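Local coordinates for periplasmic binding protein/LacI transcriptional regulator (Shewanella sp. ANA-3, PDB 5OCP) that binds both alpha- and beta-L-arabinofuranose in the periplasm and probably delivers the sugar to an arabinose ABC transporter, at residues S12-S17 with S221-P226; H194-A199 with N238-L243; I86-I91 with S105-E110; F167-G172 with V225-K230. All blocks are in the same frame, centred on the assembly; numbering follows the deposited sequence.

Contact 1: S12-S17 with S221-P226; sequences SGWRTS and SVDGVP. With FUB (beta-L-arabinofuranose), chain J; AHR (alpha-L-arabinofuranose), chain I.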
# COMPACT_ATOMS: atom_id res chain seq x y z
N SER A 12 -3.18 3.42 7.53
CA SER A 12 -3.45 1.98 7.56
C SER A 12 -2.40 1.39 8.47
O SER A 12 -1.27 1.88 8.58
CB SER A 12 -3.42 1.31 6.12
OG SER A 12 -2.08 1.38 5.65
N GLY A 13 -2.75 0.25 9.03
CA GLY A 13 -1.80 -0.60 9.64
C GLY A 13 -0.65 -1.04 8.76
O GLY A 13 0.53 -1.13 9.24
N TRP A 14 -0.89 -1.24 7.47
CA TRP A 14 0.23 -1.45 6.56
C TRP A 14 1.26 -0.29 6.60
O TRP A 14 2.49 -0.52 6.76
CB TRP A 14 -0.20 -1.75 5.09
CG TRP A 14 1.03 -2.03 4.30
CD1 TRP A 14 1.66 -3.30 4.16
CD2 TRP A 14 1.89 -1.13 3.60
NE1 TRP A 14 2.81 -3.18 3.40
CE2 TRP A 14 3.01 -1.87 3.11
CE3 TRP A 14 1.89 0.25 3.38
CZ2 TRP A 14 4.01 -1.28 2.36
CZ3 TRP A 14 2.87 0.82 2.62
CH2 TRP A 14 3.93 0.06 2.14
N ARG A 15 0.75 0.93 6.49
CA ARG A 15 1.62 2.07 6.48
C ARG A 15 2.46 2.19 7.74
O ARG A 15 3.66 2.53 7.69
CB ARG A 15 0.79 3.31 6.29
CG ARG A 15 1.53 4.61 6.41
CD ARG A 15 2.32 5.05 5.23
NE ARG A 15 1.60 4.90 3.95
CZ ARG A 15 2.23 4.77 2.76
NH1 ARG A 15 3.52 4.84 2.70
NH2 ARG A 15 1.56 4.45 1.63
N THR A 16 1.83 1.96 8.90
CA THR A 16 2.62 2.06 10.15
C THR A 16 3.60 0.92 10.24
O THR A 16 4.78 1.13 10.72
CB THR A 16 1.70 2.12 11.38
OG1 THR A 16 0.83 1.04 11.37
CG2 THR A 16 0.81 3.34 11.35
N SER A 17 3.26 -0.26 9.72
CA SER A 17 4.22 -1.35 9.62
C SER A 17 5.43 -1.04 8.73
O SER A 17 6.60 -1.41 9.03
CB SER A 17 3.54 -2.69 9.20
OG SER A 17 3.33 -2.76 7.77
N SER A 221 -8.47 -8.28 -1.51
CA SER A 221 -7.82 -7.07 -1.08
C SER A 221 -6.31 -7.13 -1.36
O SER A 221 -5.81 -8.12 -1.96
CB SER A 221 -8.05 -7.00 0.45
OG SER A 221 -7.63 -5.78 0.99
N VAL A 222 -5.63 -6.09 -0.93
CA VAL A 222 -4.14 -6.00 -0.95
C VAL A 222 -3.59 -5.52 0.37
O VAL A 222 -4.12 -4.57 0.94
CB VAL A 222 -3.65 -5.08 -2.10
CG1 VAL A 222 -2.12 -5.05 -2.16
CG2 VAL A 222 -4.15 -5.56 -3.42
N ASP A 223 -2.51 -6.17 0.81
CA ASP A 223 -1.51 -5.70 1.80
C ASP A 223 -0.91 -6.93 2.54
O ASP A 223 0.30 -6.99 2.80
CB ASP A 223 -1.95 -4.66 2.80
CG ASP A 223 -2.00 -3.24 2.26
OD1 ASP A 223 -1.48 -2.96 1.12
OD2 ASP A 223 -2.59 -2.34 2.92
N GLY A 224 -1.76 -7.88 2.93
CA GLY A 224 -1.32 -8.99 3.68
C GLY A 224 -0.95 -8.64 5.12
O GLY A 224 0.08 -9.14 5.66
N VAL A 225 -1.74 -7.80 5.77
CA VAL A 225 -1.43 -7.45 7.15
C VAL A 225 -1.86 -8.57 8.07
O VAL A 225 -2.72 -9.30 7.72
CB VAL A 225 -1.99 -6.13 7.63
CG1 VAL A 225 -1.43 -4.99 6.71
CG2 VAL A 225 -3.51 -6.12 7.69
N PRO A 226 -1.25 -8.66 9.27
CA PRO A 226 -1.58 -9.79 10.14
C PRO A 226 -3.03 -9.89 10.54
O PRO A 226 -3.55 -11.01 10.52
CB PRO A 226 -0.71 -9.51 11.37
CG PRO A 226 0.53 -8.91 10.77
CD PRO A 226 -0.03 -7.96 9.74
O5 FUB J . 0.95 2.72 -1.05
C5 FUB J . 0.61 1.53 -0.41
C4 FUB J . -0.81 1.60 0.12
O4 FUB J . -1.01 2.74 0.92
C3 FUB J . -1.17 0.36 0.96
O3 FUB J . -1.58 -0.65 0.09
C2 FUB J . -2.28 0.94 1.83
O2 FUB J . -2.50 0.24 3.03
C1 FUB J . -1.93 2.42 1.99
O1 FUB J . -1.23 2.54 3.13
O5 AHR I . 0.95 2.72 -1.06
C5 AHR I . 0.62 1.52 -0.42
C4 AHR I . -0.80 1.59 0.11
O4 AHR I . -0.99 2.73 0.92
C3 AHR I . -1.17 0.35 0.94
O3 AHR I . -1.59 -0.66 0.08
C2 AHR I . -2.22 0.95 1.85
O2 AHR I . -2.49 0.25 3.03
C1 AHR I . -1.55 2.27 2.17
O1 AHR I . -2.47 3.14 2.58
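Trp14 meets Asp223 and Val225 across the ligand cleft of a two-lobed periplasmic binding protein fold, where the first turn of helix 13-29 faces the loop between strand 218-221 and helix 226-234. The tight part lies against the sugar. Trp14 CB sits 3.3 Å from Asp223 OD2, while Asp223 OD1 lies over one face of the indole, displaced toward its rim, with ring and carboxylate planes 30° apart. With CG anti to the backbone N (chi1 -176°), the indole lies with one side turned to both Asp223 and the sugar, and its NE1 donates to the backbone oxygen of Leu243. The carboxylate straddles two sugar oxygens: OD1 is 2.5 Å from O3, and OD2 is 2.6 Å from O2. Arg15 NH2 adds a hydrogen bond to O4.

The other side is looser and partly open to solvent. There Val225 CG1 comes up at the indole edge, 3.8 Å from Trp14 CB, and Ser17 OG turns back within its own helix to donate to Trp14 O. Back on the buried, sugar side, Ser12 caps the helix: its OG accepts from Arg15 N at 3.0 Å (N-H...O 162°) and stands 2.9 Å from O2 of either anomer.

Contact 2: H194-A199 with N238-L243; sequences HNDEMA and NATVEL. With AHR (alpha-L-arabinofuranose), chain I; FUB (beta-L-arabinofuranose), chain J.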
# COMPACT_ATOMS: atom_id res chain seq x y z
N HIS A 194 -9.08 -1.86 -2.22
CA HIS A 194 -7.70 -1.56 -2.56
C HIS A 194 -6.74 -1.80 -1.40
O HIS A 194 -5.54 -1.89 -1.67
CB HIS A 194 -7.56 -0.16 -3.12
CG HIS A 194 -8.22 0.05 -4.45
ND1 HIS A 194 -8.07 1.24 -5.14
CD2 HIS A 194 -9.07 -0.70 -5.18
CE1 HIS A 194 -8.77 1.18 -6.27
NE2 HIS A 194 -9.30 -0.02 -6.38
N ASN A 195 -7.18 -1.89 -0.15
CA ASN A 195 -6.33 -2.30 0.92
C ASN A 195 -7.05 -3.07 2.00
O ASN A 195 -8.29 -3.05 2.10
CB ASN A 195 -5.48 -1.18 1.52
CG ASN A 195 -6.22 -0.27 2.48
OD1 ASN A 195 -7.48 -0.22 2.49
ND2 ASN A 195 -5.45 0.50 3.28
N ASP A 196 -6.26 -3.80 2.76
CA ASP A 196 -6.86 -4.65 3.80
C ASP A 196 -7.58 -3.83 4.85
O ASP A 196 -8.61 -4.31 5.38
CB ASP A 196 -5.79 -5.50 4.51
CG ASP A 196 -5.15 -6.61 3.65
OD1 ASP A 196 -5.64 -6.92 2.53
OD2 ASP A 196 -4.15 -7.17 4.13
N GLU A 197 -7.12 -2.62 5.15
CA GLU A 197 -7.73 -1.74 6.15
C GLU A 197 -9.21 -1.47 5.83
O GLU A 197 -10.08 -1.69 6.68
CB GLU A 197 -6.92 -0.46 6.26
CG GLU A 197 -7.17 0.35 7.50
CD GLU A 197 -6.55 -0.21 8.78
OE1 GLU A 197 -5.47 -0.86 8.83
OE2 GLU A 197 -7.16 0.13 9.81
N MET A 198 -9.53 -1.06 4.59
CA MET A 198 -10.88 -0.76 4.19
C MET A 198 -11.67 -2.08 4.22
O MET A 198 -12.88 -2.08 4.51
CB MET A 198 -11.01 -0.14 2.82
CG MET A 198 -10.39 1.24 2.70
SD MET A 198 -10.53 2.00 1.09
CE MET A 198 -9.62 0.82 0.11
N ALA A 199 -11.02 -3.19 3.84
CA ALA A 199 -11.68 -4.48 3.74
C ALA A 199 -12.19 -4.91 5.12
O ALA A 199 -13.33 -5.43 5.22
CB ALA A 199 -10.75 -5.47 3.22
N ASN A 238 -11.40 -13.45 2.19
CA ASN A 238 -11.01 -14.56 1.34
C ASN A 238 -9.58 -14.56 0.86
O ASN A 238 -8.97 -15.61 0.88
CB ASN A 238 -11.91 -14.67 0.20
CG ASN A 238 -13.34 -14.91 0.67
OD1 ASN A 238 -14.09 -13.96 0.92
ND2 ASN A 238 -13.70 -16.19 0.87
N ALA A 239 -9.10 -13.41 0.38
CA ALA A 239 -7.78 -13.37 -0.36
C ALA A 239 -7.16 -12.01 -0.27
O ALA A 239 -7.87 -10.99 -0.20
CB ALA A 239 -7.88 -13.80 -1.82
N THR A 240 -5.82 -11.96 -0.20
CA THR A 240 -5.10 -10.71 -0.29
C THR A 240 -3.77 -10.94 -0.96
O THR A 240 -3.29 -12.06 -1.01
CB THR A 240 -4.92 -10.08 1.10
OG1 THR A 240 -4.35 -8.78 1.01
CG2 THR A 240 -3.99 -10.93 1.98
N VAL A 241 -3.20 -9.90 -1.53
CA VAL A 241 -1.85 -9.95 -2.07
C VAL A 241 -0.94 -9.33 -1.07
O VAL A 241 -1.14 -8.22 -0.52
CB VAL A 241 -1.75 -9.19 -3.41
CG1 VAL A 241 -0.31 -9.14 -3.91
CG2 VAL A 241 -2.76 -9.74 -4.40
N GLU A 242 0.15 -10.00 -0.75
CA GLU A 242 1.09 -9.49 0.22
C GLU A 242 1.87 -8.32 -0.32
O GLU A 242 2.33 -8.38 -1.45
CB GLU A 242 2.09 -10.62 0.58
CG GLU A 242 3.08 -10.24 1.62
CD GLU A 242 3.98 -11.38 2.12
OE1 GLU A 242 4.48 -11.21 3.19
OE2 GLU A 242 4.16 -12.44 1.50
N LEU A 243 2.02 -7.29 0.48
CA LEU A 243 2.79 -6.08 0.14
C LEU A 243 3.89 -5.99 1.20
O LEU A 243 3.61 -5.72 2.37
CB LEU A 243 1.96 -4.85 0.18
CG LEU A 243 2.62 -3.51 -0.15
CD1 LEU A 243 3.14 -3.57 -1.56
CD2 LEU A 243 1.69 -2.31 0.07
O5 AHR I . 0.95 2.72 -1.06
C5 AHR I . 0.62 1.52 -0.42
C4 AHR I . -0.80 1.59 0.11
O4 AHR I . -0.99 2.73 0.92
C3 AHR I . -1.17 0.35 0.94
O3 AHR I . -1.59 -0.66 0.08
C2 AHR I . -2.22 0.95 1.85
O2 AHR I . -2.49 0.25 3.03
C1 AHR I . -1.55 2.27 2.17
O1 AHR I . -2.47 3.14 2.58
O5 FUB J . 0.95 2.72 -1.05
C5 FUB J . 0.61 1.53 -0.41
C4 FUB J . -0.81 1.60 0.12
O4 FUB J . -1.01 2.74 0.92
C3 FUB J . -1.17 0.36 0.96
O3 FUB J . -1.58 -0.65 0.09
C2 FUB J . -2.28 0.94 1.83
O2 FUB J . -2.50 0.24 3.03
C1 FUB J . -1.93 2.42 1.99
O1 FUB J . -1.23 2.54 3.13
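Within the C-terminal alpha/beta lobe, the first turn of helix 196-208 meets strand 239-242 through one buried pair, Asp196 and Thr240. Thr240 OG1 donates to Asp196 OD1 at 2.7 Å, and OD1 receives the proton on its syn lone pair, on the side of OD2. The side chains cross at about a right angle; Thr240 turns OG1 away from its own backbone N (chi1 -173°), which brings the hydroxyl up to the acid. The carboxylate is gripped from several directions: OD1 also accepts from Ser221 OG, and OD2 from Val225 N and, weakly, from Gly224 N. The buried carboxylate, probably ionised, is thus met by donors that fix its rotation and tie the helix start to the neighbouring loop.

One residue earlier, Asn195 divides its amide between helix and sugar. As N-cap of the helix, it accepts from Met198 N through OD1 at 3.1 Å, the donor lying well above the carbonyl plane. ND2 gives an almost straight bond of 3.0 Å (177°) to O2 of either anomer, and bonds Phe167 O. From just beyond the strand, Leu243 CD2 approaches O3 to 3.7 Å. Ligand contacts gathered where parallel strands end and helices begin are typical of Rossmann-like alpha/beta lobes.

Contact 3: I86-I91 with S105-E110; sequences IVDRNI and SDFSEE. With AHR (alpha-L-arabinofuranose), chain I; FUB (beta-L-arabinofuranose), chain J.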
# COMPACT_ATOMS: atom_id res chain seq x y z
N ILE A 86 12.77 7.19 -4.42
CA ILE A 86 11.34 7.13 -4.24
C ILE A 86 11.00 5.74 -3.83
O ILE A 86 11.54 4.78 -4.38
CB ILE A 86 10.64 7.46 -5.58
CG1 ILE A 86 11.08 8.79 -6.17
CG2 ILE A 86 9.12 7.40 -5.46
CD1 ILE A 86 10.82 9.98 -5.24
N VAL A 87 10.07 5.57 -2.87
CA VAL A 87 9.63 4.27 -2.43
C VAL A 87 8.08 4.23 -2.38
O VAL A 87 7.42 5.23 -2.17
CB VAL A 87 10.14 3.88 -1.05
CG1 VAL A 87 11.66 3.72 -1.12
CG2 VAL A 87 9.75 4.88 0.02
N ASP A 88 7.57 3.04 -2.62
CA ASP A 88 6.15 2.72 -2.40
C ASP A 88 5.36 3.28 -3.55
O ASP A 88 5.28 2.61 -4.61
CB ASP A 88 5.72 3.08 -0.97
CG ASP A 88 4.19 3.15 -0.80
OD1 ASP A 88 3.46 2.41 -1.53
OD2 ASP A 88 3.69 4.00 0.02
N ARG A 89 4.84 4.49 -3.45
CA ARG A 89 4.10 5.11 -4.55
C ARG A 89 5.05 5.75 -5.55
O ARG A 89 6.29 5.52 -5.52
CB ARG A 89 3.02 6.05 -4.03
CG ARG A 89 2.08 5.35 -3.06
CD ARG A 89 1.03 6.30 -2.49
NE ARG A 89 0.17 5.58 -1.50
CZ ARG A 89 -0.71 6.20 -0.71
NH1 ARG A 89 -0.87 7.51 -0.73
NH2 ARG A 89 -1.38 5.50 0.22
N ASN A 90 4.46 6.43 -6.51
CA ASN A 90 5.27 7.00 -7.60
C ASN A 90 5.07 8.50 -7.66
O ASN A 90 4.11 9.09 -7.17
CB ASN A 90 4.91 6.38 -8.97
CG ASN A 90 6.03 6.49 -10.02
OD1 ASN A 90 7.16 6.84 -9.71
ND2 ASN A 90 5.67 6.26 -11.28
N ILE A 91 5.97 9.14 -8.40
CA ILE A 91 5.88 10.56 -8.72
C ILE A 91 5.76 10.67 -10.25
O ILE A 91 6.18 9.76 -10.97
CB ILE A 91 7.09 11.33 -8.19
CG1 ILE A 91 8.36 10.89 -8.89
CG2 ILE A 91 7.20 11.22 -6.66
CD1 ILE A 91 9.62 11.69 -8.53
N SER A 105 6.60 -2.20 -5.38
CA SER A 105 5.91 -3.32 -6.01
C SER A 105 5.20 -2.84 -7.26
O SER A 105 5.14 -1.62 -7.56
CB SER A 105 4.89 -3.95 -5.03
OG SER A 105 3.91 -2.92 -4.78
N ASP A 106 4.75 -3.79 -8.07
CA ASP A 106 3.96 -3.51 -9.26
C ASP A 106 2.46 -3.57 -8.85
O ASP A 106 1.84 -4.63 -8.78
CB ASP A 106 4.28 -4.47 -10.39
CG ASP A 106 3.48 -4.15 -11.67
OD1 ASP A 106 2.45 -3.44 -11.64
OD2 ASP A 106 3.84 -4.77 -12.72
N PHE A 107 1.92 -2.39 -8.58
CA PHE A 107 0.53 -2.28 -8.14
C PHE A 107 -0.46 -2.82 -9.17
O PHE A 107 -1.46 -3.38 -8.80
CB PHE A 107 0.18 -0.80 -7.86
CG PHE A 107 0.95 -0.17 -6.77
CD1 PHE A 107 0.86 -0.66 -5.46
CD2 PHE A 107 1.67 0.99 -6.99
CE1 PHE A 107 1.52 -0.04 -4.42
CE2 PHE A 107 2.34 1.63 -5.96
CZ PHE A 107 2.30 1.08 -4.68
N SER A 108 -0.18 -2.61 -10.49
CA SER A 108 -1.06 -3.18 -11.56
C SER A 108 -1.04 -4.69 -11.53
O SER A 108 -2.09 -5.31 -11.60
CB SER A 108 -0.64 -2.71 -12.97
OG SER A 108 -0.77 -1.33 -13.02
N GLU A 109 0.12 -5.28 -11.19
CA GLU A 109 0.24 -6.73 -11.07
C GLU A 109 -0.54 -7.23 -9.85
O GLU A 109 -1.21 -8.27 -9.92
CB GLU A 109 1.71 -7.19 -10.99
CG GLU A 109 1.83 -8.68 -10.82
CD GLU A 109 3.29 -9.19 -10.75
OE1 GLU A 109 4.24 -8.51 -11.25
OE2 GLU A 109 3.49 -10.32 -10.21
N GLU A 110 -0.51 -6.45 -8.76
CA GLU A 110 -1.27 -6.81 -7.55
C GLU A 110 -2.76 -6.87 -7.90
O GLU A 110 -3.45 -7.86 -7.60
CB GLU A 110 -1.05 -5.82 -6.42
CG GLU A 110 0.34 -5.84 -5.85
CD GLU A 110 0.66 -4.65 -4.96
OE1 GLU A 110 -0.12 -3.70 -4.75
OE2 GLU A 110 1.77 -4.63 -4.45
O5 AHR I . 0.95 2.72 -1.06
C5 AHR I . 0.62 1.52 -0.42
C4 AHR I . -0.80 1.59 0.11
O4 AHR I . -0.99 2.73 0.92
C3 AHR I . -1.17 0.35 0.94
O3 AHR I . -1.59 -0.66 0.08
C2 AHR I . -2.22 0.95 1.85
O2 AHR I . -2.49 0.25 3.03
C1 AHR I . -1.55 2.27 2.17
O1 AHR I . -2.47 3.14 2.58
O5 FUB J . 0.95 2.72 -1.05
C5 FUB J . 0.61 1.53 -0.41
C4 FUB J . -0.81 1.60 0.12
O4 FUB J . -1.01 2.74 0.92
C3 FUB J . -1.17 0.36 0.96
O3 FUB J . -1.58 -0.65 0.09
C2 FUB J . -2.28 0.94 1.83
O2 FUB J . -2.50 0.24 3.03
C1 FUB J . -1.93 2.42 1.99
O1 FUB J . -1.23 2.54 3.13
O HOH W 1 5.01 -0.22 -3.93
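The chain leaves strand 84-87 at Asp88 with a positive phi (78°), bringing its CA to 7.0 Å from that of Ser105 and its carbonyl oxygen up to the ring of Phe107. A water bridges the two backbones, donating to Asp88 O and accepting from Ser105 N, each at 2.9 Å. Phe107 packs beside this bridge: its CZ is 3.4 Å from Asp88 O, which approaches obliquely, while Asp88 OD1 lies in the ring plane, 3.6 Å from CZ, and Arg89 CA is at the ring edge. Residues 105-106 link strand 101-104 of the N-terminal sheet to helix 107-121 of the other lobe, one of the interlobe crossings characteristic of periplasmic binding proteins; Asp106 caps that helix by accepting from Glu109 N. Facing the cleft, Asp88 OD1 stands 2.6 Å from the sugar O5, and OD2 forms a salt bridge with Arg15. Arg89, extended from CG to NE, grips the ligand with two nearly straight bonds, NE to O5 at 3.0 Å (164°) and NH2 to O4 at 2.9 Å (167°). A leucine in its place would probably leave O5 and O4 without these donors. Arg89 NH1 bonds the backbone oxygen of Val65, which steadies the guanidinium against turning.

Contact 4: F167-G172 with V225-K230; sequences FTRAKG and VPDYFK. With AHR (alpha-L-arabinofuranose), chain I.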
# COMPACT_ATOMS: atom_id res chain seq x y z
N PHE A 167 -8.46 4.50 2.06
CA PHE A 167 -7.52 3.56 2.62
C PHE A 167 -7.74 3.35 4.06
O PHE A 167 -6.90 2.81 4.72
CB PHE A 167 -6.06 3.95 2.29
CG PHE A 167 -5.61 3.55 0.90
CD1 PHE A 167 -5.83 2.28 0.39
CD2 PHE A 167 -4.81 4.43 0.13
CE1 PHE A 167 -5.34 1.87 -0.87
CE2 PHE A 167 -4.33 4.01 -1.14
CZ PHE A 167 -4.57 2.75 -1.64
N THR A 168 -8.87 3.84 4.65
CA THR A 168 -9.07 3.67 6.05
C THR A 168 -10.23 2.72 6.44
O THR A 168 -11.15 2.46 5.67
CB THR A 168 -9.30 4.98 6.85
OG1 THR A 168 -10.62 5.46 6.54
CG2 THR A 168 -8.25 5.98 6.55
N ARG A 169 -10.13 2.21 7.66
CA ARG A 169 -11.11 1.26 8.14
C ARG A 169 -12.48 1.89 8.37
O ARG A 169 -13.45 1.36 7.94
CB ARG A 169 -10.66 0.61 9.43
CG ARG A 169 -11.55 -0.54 9.82
CD ARG A 169 -11.16 -1.18 11.16
NE ARG A 169 -9.79 -1.71 11.17
CZ ARG A 169 -9.39 -2.93 11.61
NH1 ARG A 169 -10.24 -3.83 12.11
NH2 ARG A 169 -8.10 -3.24 11.54
N ALA A 170 -12.48 3.04 9.01
CA ALA A 170 -13.74 3.76 9.29
C ALA A 170 -14.45 4.21 8.05
O ALA A 170 -15.64 4.04 7.95
CB ALA A 170 -13.51 4.92 10.25
N LYS A 171 -13.72 4.69 7.05
CA LYS A 171 -14.32 5.14 5.83
C LYS A 171 -14.70 3.95 4.96
O LYS A 171 -15.73 3.98 4.30
CB LYS A 171 -13.48 6.14 5.10
CG LYS A 171 -14.14 6.80 3.94
CD LYS A 171 -15.20 7.78 4.40
CE LYS A 171 -15.76 8.50 3.20
NZ LYS A 171 -16.62 9.64 3.67
N GLY A 172 -13.89 2.89 4.95
CA GLY A 172 -14.32 1.65 4.27
C GLY A 172 -15.68 1.12 4.75
O GLY A 172 -16.52 0.66 3.97
N VAL A 225 -1.74 -7.80 5.77
CA VAL A 225 -1.43 -7.45 7.15
C VAL A 225 -1.86 -8.57 8.07
O VAL A 225 -2.72 -9.30 7.72
CB VAL A 225 -1.99 -6.13 7.63
CG1 VAL A 225 -1.43 -4.99 6.71
CG2 VAL A 225 -3.51 -6.12 7.69
N PRO A 226 -1.25 -8.66 9.27
CA PRO A 226 -1.58 -9.79 10.14
C PRO A 226 -3.03 -9.89 10.54
O PRO A 226 -3.55 -11.01 10.52
CB PRO A 226 -0.71 -9.51 11.37
CG PRO A 226 0.53 -8.91 10.77
CD PRO A 226 -0.03 -7.96 9.74
N ASP A 227 -3.67 -8.78 10.81
CA ASP A 227 -5.10 -8.76 11.13
C ASP A 227 -5.93 -9.33 9.99
O ASP A 227 -7.03 -9.92 10.21
CB ASP A 227 -5.63 -7.41 11.47
CG ASP A 227 -5.28 -6.98 12.88
OD1 ASP A 227 -4.67 -7.79 13.64
OD2 ASP A 227 -5.65 -5.84 13.19
N TYR A 228 -5.47 -9.14 8.75
CA TYR A 228 -6.23 -9.75 7.62
C TYR A 228 -6.03 -11.27 7.52
O TYR A 228 -6.96 -12.05 7.17
CB TYR A 228 -5.88 -9.04 6.31
CG TYR A 228 -6.81 -9.32 5.17
CD1 TYR A 228 -6.67 -10.42 4.35
CD2 TYR A 228 -7.86 -8.41 4.86
CE1 TYR A 228 -7.52 -10.68 3.26
CE2 TYR A 228 -8.70 -8.65 3.79
CZ TYR A 228 -8.51 -9.71 2.96
OH TYR A 228 -9.35 -9.95 1.91
N PHE A 229 -4.81 -11.75 7.79
CA PHE A 229 -4.51 -13.15 7.83
C PHE A 229 -5.35 -13.79 8.97
O PHE A 229 -5.91 -14.86 8.77
CB PHE A 229 -3.03 -13.43 8.09
CG PHE A 229 -2.23 -13.42 6.82
CD1 PHE A 229 -2.10 -14.58 6.04
CD2 PHE A 229 -1.57 -12.26 6.43
CE1 PHE A 229 -1.43 -14.58 4.85
CE2 PHE A 229 -0.85 -12.26 5.24
CZ PHE A 229 -0.81 -13.38 4.42
N LYS A 230 -5.46 -13.06 10.05
CA LYS A 230 -6.35 -13.52 11.16
C LYS A 230 -7.84 -13.67 10.72
O LYS A 230 -8.45 -14.73 10.86
CB LYS A 230 -6.26 -12.64 12.35
CG LYS A 230 -7.16 -13.13 13.49
CD LYS A 230 -6.81 -12.50 14.84
CE LYS A 230 -7.71 -13.04 15.96
NZ LYS A 230 -7.75 -14.54 15.96
O5 AHR I . 0.95 2.72 -1.06
C5 AHR I . 0.62 1.52 -0.42
C4 AHR I . -0.80 1.59 0.11
O4 AHR I . -0.99 2.73 0.92
C3 AHR I . -1.17 0.35 0.94
O3 AHR I . -1.59 -0.66 0.08
C2 AHR I . -2.22 0.95 1.85
O2 AHR I . -2.49 0.25 3.03
C1 AHR I . -1.55 2.27 2.17
O1 AHR I . -2.47 3.14 2.58
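The guanidinium of Arg169 and the carboxylate of Asp227 stand almost perpendicular, their planes 88° apart, with Asp227 OD2 at the guanidinium edge. NH2 to OD2 measures 3.9 Å, a long salt bridge between exposed side chains that cross at about a right angle. Arg169 reaches from helix 169-183 toward helix 226-234, and the nearest CA atoms here, those of Arg169 and Tyr228, are 12.1 Å apart. Its chain runs extended through CD before bending at chi3 (-59°), which turns the guanidinium across to the acid. A weak, long ion pair of NE with Glu197 adds a second partner.

Toward the protein interior, the ring of Phe167 lies against the sugar. In the alpha anomer O1 sits over one ring face, 3.6 Å from Phe167 CG, and C2 lies above the same ring near its rim, 4.1 Å from CD1. Arg89 of the pocket also packs on the ring. Replacing Phe167 by an alanine would probably open a gap beside O1 and C2 of the sugar and leave that flank of the ligand freer to shift. Just after it, Thr168 caps helix 169-183, OG1 accepting from Lys171 N at 3.2 Å (153°). An aromatic face laid against the ligand is a familiar feature of sugar sites in periplasmic binding proteins.

Contacts 1, 2 and 3 are buried and each bring residues to the sugar site, whereas the direct pairing in contact 4 lies at the surface and only Phe167 brings that region into the pocket. Contacts 1 and 4 share Val225 and Pro226, and Asp196 of contact 2 bonds to the loop of contact 1, so these three adjoin, contact 1 bridging the lobes and contacts 2 and 4 lying within the C-terminal one. Contact 3 stands farther off, joined to contact 1 chiefly by the Arg15-Asp88 salt bridge. Chemistry follows place: indole against carboxylate in contact 1, a short hydroxyl-carboxylate bond in contact 2, ring packing with a bridging water in contact 3, and a long ion pair in contact 4.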